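Local structure of alkaline serine protease (Pseudoalteromonas sp., 1Y9Z) at residues V96-F99 against G103-Y106; S31-S36 against N41-T46. The protein probably hydrolyses peptide bonds in proteins by the serine-protease mechanism of subtilisins, as the alkaline enzyme of a cold-adapted Antarctic bacterium. All blocks are in the same frame, centred on the assembly; numbering follows the deposited sequence.

Overall arrangement
Interaction 2 (31-36 with 41-46) closes along the chain before interaction 1 (96-99 with 103-106) opens, and their centres lie about 16 Å apart. Both belong to the subtilisin-like alpha/beta domain and reach one sheet, in which strand 44-47 runs parallel to its neighbour, strand 92-100. Interaction 1 folds the end of strand 92-100 back as a hairpin beside the bound phenylmethanesulfonic acid; interaction 2 closes the loop that leads from strand 25-30 to strand 44-47. They touch where Lys97 CG packs 3.6 Å from Gly32 N and Phe99 CB meets Ser31 CB. One end of this connected region thus borders the phenylmethanesulfonic acid pocket, while interaction 2 lies toward strand 44-47 and helix 65-74.

Interaction 1: residues V96-F99 against G103-Y106; sequences VKVF and GWGY. With PMS (phenylmethanesulfonic acid), chain H.
Phe99 and Trp104 face each other as the non-hydrogen-bonded pair of an antiparallel hairpin, their side chains on the same side of the sheet. The rings form a T-shaped stack: the edge of the indole six-membered ring points at the phenyl face, centroids 5.6 Å apart and planes at 88°. Trp104 reaches this place because its CG stands opposite its backbone N (chi1 -179°).

Val98 makes two CH-pi contacts: CB lies over the indole, 3.9 Å from the six-membered centroid, and the methyl CG1 lies over the Tyr106 ring, so the valine is wedged between two aromatics. Further along, Val96 CG1 packs 3.8 Å from Tyr106 CE1. Ala113 of helix 110-119 adds to this apolar cluster.

Polar contacts converge on the backbone carbonyl of Val98. Gly105 N donates to Val98 O at 2.9 Å in a nearly straight bond (166°), and Tyr106 N adds a longer one to Val98 O at 3.3 Å from the same face of the carbonyl plane. Gly103 has backbone angles at which a side chain would collide with the preceding carbonyl oxygen.

At the pocket end, Phe99 CZ comes within 3.6 Å of PMS C4, and Leu130 also touches the phenyl ring of Phe99. In subtilisins the segment equivalent to 103-105 pairs with the substrate backbone, probably also here. Phe99 gives the pocket an apolar side, and the Trp104 edge against its face probably limits its turning, while a carbonyl oxygen that accepts two N-H groups ties the returning 105-106 backbone to the end of the strand.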
# COMPACT_ATOMS: atom_id res chain seq x y z
N VAL A 96 -11.71 -13.92 -5.94
CA VAL A 96 -11.22 -15.20 -6.43
C VAL A 96 -9.93 -15.40 -5.64
O VAL A 96 -8.95 -14.67 -5.82
CB VAL A 96 -10.93 -15.20 -7.94
CG1 VAL A 96 -10.30 -16.53 -8.35
CG2 VAL A 96 -12.22 -14.98 -8.72
N LYS A 97 -9.95 -16.38 -4.74
CA LYS A 97 -8.81 -16.67 -3.88
C LYS A 97 -7.88 -17.70 -4.51
O LYS A 97 -8.21 -18.88 -4.61
CB LYS A 97 -9.33 -17.19 -2.53
CG LYS A 97 -8.26 -17.47 -1.49
CD LYS A 97 -8.90 -18.05 -0.23
CE LYS A 97 -7.88 -18.48 0.79
NZ LYS A 97 -8.55 -19.18 1.93
N VAL A 98 -6.70 -17.24 -4.94
CA VAL A 98 -5.73 -18.13 -5.57
C VAL A 98 -4.57 -18.48 -4.64
O VAL A 98 -3.80 -19.40 -4.92
CB VAL A 98 -5.15 -17.51 -6.87
CG1 VAL A 98 -6.27 -17.31 -7.88
CG2 VAL A 98 -4.45 -16.19 -6.56
N PHE A 99 -4.44 -17.75 -3.53
CA PHE A 99 -3.36 -18.00 -2.58
C PHE A 99 -3.80 -18.49 -1.21
O PHE A 99 -4.78 -18.00 -0.65
CB PHE A 99 -2.53 -16.73 -2.33
CG PHE A 99 -1.82 -16.21 -3.54
CD1 PHE A 99 -2.21 -15.01 -4.13
CD2 PHE A 99 -0.73 -16.89 -4.07
CE1 PHE A 99 -1.53 -14.50 -5.23
CE2 PHE A 99 -0.04 -16.39 -5.18
CZ PHE A 99 -0.44 -15.19 -5.75
N GLY A 103 1.06 -20.50 -0.17
CA GLY A 103 1.37 -19.98 -1.49
C GLY A 103 0.24 -20.26 -2.47
O GLY A 103 -0.89 -20.48 -2.07
N TRP A 104 0.55 -20.24 -3.77
CA TRP A 104 -0.47 -20.50 -4.78
C TRP A 104 -1.09 -21.87 -4.56
O TRP A 104 -0.40 -22.89 -4.55
CB TRP A 104 0.14 -20.41 -6.19
CG TRP A 104 -0.86 -20.64 -7.30
CD1 TRP A 104 -1.33 -21.84 -7.75
CD2 TRP A 104 -1.50 -19.63 -8.09
NE1 TRP A 104 -2.23 -21.64 -8.77
CE2 TRP A 104 -2.35 -20.29 -9.00
CE3 TRP A 104 -1.44 -18.23 -8.12
CZ2 TRP A 104 -3.14 -19.60 -9.93
CZ3 TRP A 104 -2.23 -17.54 -9.05
CH2 TRP A 104 -3.06 -18.23 -9.94
N GLY A 105 -2.41 -21.89 -4.38
CA GLY A 105 -3.11 -23.15 -4.16
C GLY A 105 -4.29 -23.37 -5.09
O GLY A 105 -4.98 -24.38 -4.98
N TYR A 106 -4.52 -22.42 -5.99
CA TYR A 106 -5.62 -22.52 -6.95
C TYR A 106 -5.49 -23.84 -7.72
O TYR A 106 -4.39 -24.23 -8.11
CB TYR A 106 -5.57 -21.34 -7.92
CG TYR A 106 -6.91 -20.92 -8.47
CD1 TYR A 106 -7.95 -20.54 -7.63
CD2 TYR A 106 -7.13 -20.87 -9.85
CE1 TYR A 106 -9.17 -20.10 -8.14
CE2 TYR A 106 -8.35 -20.43 -10.37
CZ TYR A 106 -9.36 -20.05 -9.51
OH TYR A 106 -10.57 -19.62 -10.02
C PMS H . 3.60 -8.97 -4.42
S PMS H . 2.93 -7.64 -5.44
C1 PMS H . 3.14 -10.38 -4.86
C2 PMS H . 3.95 -11.10 -5.81
C3 PMS H . 3.56 -12.40 -6.25
C4 PMS H . 2.35 -12.96 -5.69
C5 PMS H . 1.54 -12.27 -4.76
C6 PMS H . 1.89 -10.96 -4.29
O2S PMS H . 2.87 -8.12 -6.81
O1S PMS H . 3.79 -6.48 -5.36

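Interaction 2: residues S31-S36 against N41-T46; sequences SGYDRS and NANNVT
Tyr33 lays its ring beneath Val45 and brings its hydroxyl to Asn43. Val45 CG2 stands almost on the ring normal, 4.1 Å from the centroid, while Val45 CG1 touches the rim at Tyr33 CE2, 3.9 Å away. With CG anti to the backbone N (chi1 -179°), the ring extends across the gap to the other segment. At its far end Asn43 ND2 donates to Tyr33 OH at 3.0 Å in a bond of 164°, the oxygen lying in the amide plane of the asparagine although the ring and amide planes are 58° apart. A third meeting point is close to the 37-40 connection, where Asn41 CA approaches Arg35 O to 3.1 Å in a CA-H...O contact.

Second partners fix the polar pair: Tyr33 OH is also bonded to Leu40 O, and Asn43 ND2 to Ala74 O, tying the buried hydroxyl and amide together. A phenylalanine in place of Tyr33 would probably leave Leu40 O and Asn43 ND2 each short of a partner.

Behind Arg35, Asp34 shapes the chain as an Asx turn: Asp34 OD2 accepts from Ser36 N at 3.1 Å and from Ser36 OG at 2.6 Å, both from one face of the carboxylate. Arg35 makes a cation-pi contact with Tyr57.

The contact packs the loop leaving strand 25-30 against strand 44-47, within the parallel part of the sheet of the subtilisin-like alpha/beta domain. Strand 44-47 runs beside strand 92-100, with Thr46 bonded to the backbone of Ile93 and Ile95. Val45 also packs on Ile95, and Tyr33 thus lies between Ala70 of helix 65-74 and Ile95 of strand 92-100.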
# COMPACT_ATOMS: atom_id res chain seq x y z
N SER A 31 -5.30 -13.36 -2.17
CA SER A 31 -5.33 -14.36 -1.10
C SER A 31 -6.61 -14.42 -0.27
O SER A 31 -6.60 -14.89 0.87
CB SER A 31 -4.15 -14.16 -0.15
OG SER A 31 -4.34 -13.03 0.69
N GLY A 32 -7.73 -13.97 -0.83
CA GLY A 32 -8.96 -14.03 -0.06
C GLY A 32 -9.34 -12.70 0.54
O GLY A 32 -8.60 -11.73 0.48
N TYR A 33 -10.50 -12.70 1.19
CA TYR A 33 -11.09 -11.49 1.77
C TYR A 33 -11.67 -11.80 3.15
O TYR A 33 -12.56 -12.63 3.26
CB TYR A 33 -12.20 -11.07 0.80
CG TYR A 33 -12.99 -9.83 1.12
CD1 TYR A 33 -12.74 -8.63 0.44
CD2 TYR A 33 -14.07 -9.86 2.00
CE1 TYR A 33 -13.54 -7.52 0.62
CE2 TYR A 33 -14.88 -8.75 2.20
CZ TYR A 33 -14.61 -7.58 1.50
OH TYR A 33 -15.43 -6.49 1.65
N ASP A 34 -11.16 -11.15 4.20
CA ASP A 34 -11.69 -11.42 5.54
C ASP A 34 -13.04 -10.73 5.71
O ASP A 34 -13.12 -9.58 6.16
CB ASP A 34 -10.72 -10.94 6.63
CG ASP A 34 -11.17 -11.36 8.02
OD1 ASP A 34 -10.44 -11.09 9.00
OD2 ASP A 34 -12.25 -11.97 8.13
N ARG A 35 -14.10 -11.44 5.37
CA ARG A 35 -15.44 -10.89 5.46
C ARG A 35 -15.90 -10.62 6.89
O ARG A 35 -16.90 -9.92 7.10
CB ARG A 35 -16.43 -11.83 4.76
CG ARG A 35 -17.80 -11.22 4.51
CD ARG A 35 -18.65 -12.14 3.65
NE ARG A 35 -18.83 -13.45 4.27
CZ ARG A 35 -19.54 -14.44 3.72
NH1 ARG A 35 -19.65 -15.60 4.36
NH2 ARG A 35 -20.13 -14.27 2.55
N SER A 36 -15.18 -11.15 7.87
CA SER A 36 -15.55 -10.93 9.27
C SER A 36 -15.09 -9.56 9.77
O SER A 36 -15.49 -9.11 10.84
CB SER A 36 -14.96 -12.02 10.16
OG SER A 36 -13.58 -11.80 10.39
N ASN A 41 -17.01 -6.38 6.03
CA ASN A 41 -18.19 -7.24 6.13
C ASN A 41 -19.39 -6.82 5.30
O ASN A 41 -19.96 -7.64 4.58
CB ASN A 41 -18.62 -7.35 7.60
CG ASN A 41 -19.75 -8.32 7.80
OD1 ASN A 41 -19.56 -9.54 7.76
ND2 ASN A 41 -20.96 -7.80 8.00
N ALA A 42 -19.77 -5.55 5.39
CA ALA A 42 -20.96 -5.05 4.69
C ALA A 42 -20.80 -4.53 3.27
O ALA A 42 -21.63 -3.74 2.80
CB ALA A 42 -21.64 -3.99 5.56
N ASN A 43 -19.76 -4.96 2.57
CA ASN A 43 -19.58 -4.53 1.19
C ASN A 43 -20.44 -5.44 0.31
O ASN A 43 -20.89 -6.50 0.75
CB ASN A 43 -18.12 -4.66 0.74
CG ASN A 43 -17.33 -3.39 0.97
OD1 ASN A 43 -17.83 -2.29 0.76
ND2 ASN A 43 -16.07 -3.54 1.39
N ASN A 44 -20.69 -5.00 -0.92
CA ASN A 44 -21.46 -5.81 -1.87
C ASN A 44 -20.43 -6.74 -2.47
O ASN A 44 -20.03 -6.60 -3.63
CB ASN A 44 -22.07 -4.92 -2.95
CG ASN A 44 -22.90 -3.80 -2.38
OD1 ASN A 44 -23.56 -3.97 -1.35
ND2 ASN A 44 -22.87 -2.64 -3.03
N VAL A 45 -20.00 -7.70 -1.66
CA VAL A 45 -18.97 -8.63 -2.05
C VAL A 45 -19.44 -10.07 -2.19
O VAL A 45 -20.21 -10.58 -1.37
CB VAL A 45 -17.79 -8.57 -1.03
CG1 VAL A 45 -18.28 -8.94 0.36
CG2 VAL A 45 -16.67 -9.49 -1.48
N THR A 46 -18.99 -10.71 -3.26
CA THR A 46 -19.32 -12.10 -3.54
C THR A 46 -18.01 -12.77 -3.95
O THR A 46 -16.99 -12.10 -4.07
CB THR A 46 -20.33 -12.24 -4.69
OG1 THR A 46 -19.81 -11.58 -5.85
CG2 THR A 46 -21.66 -11.62 -4.30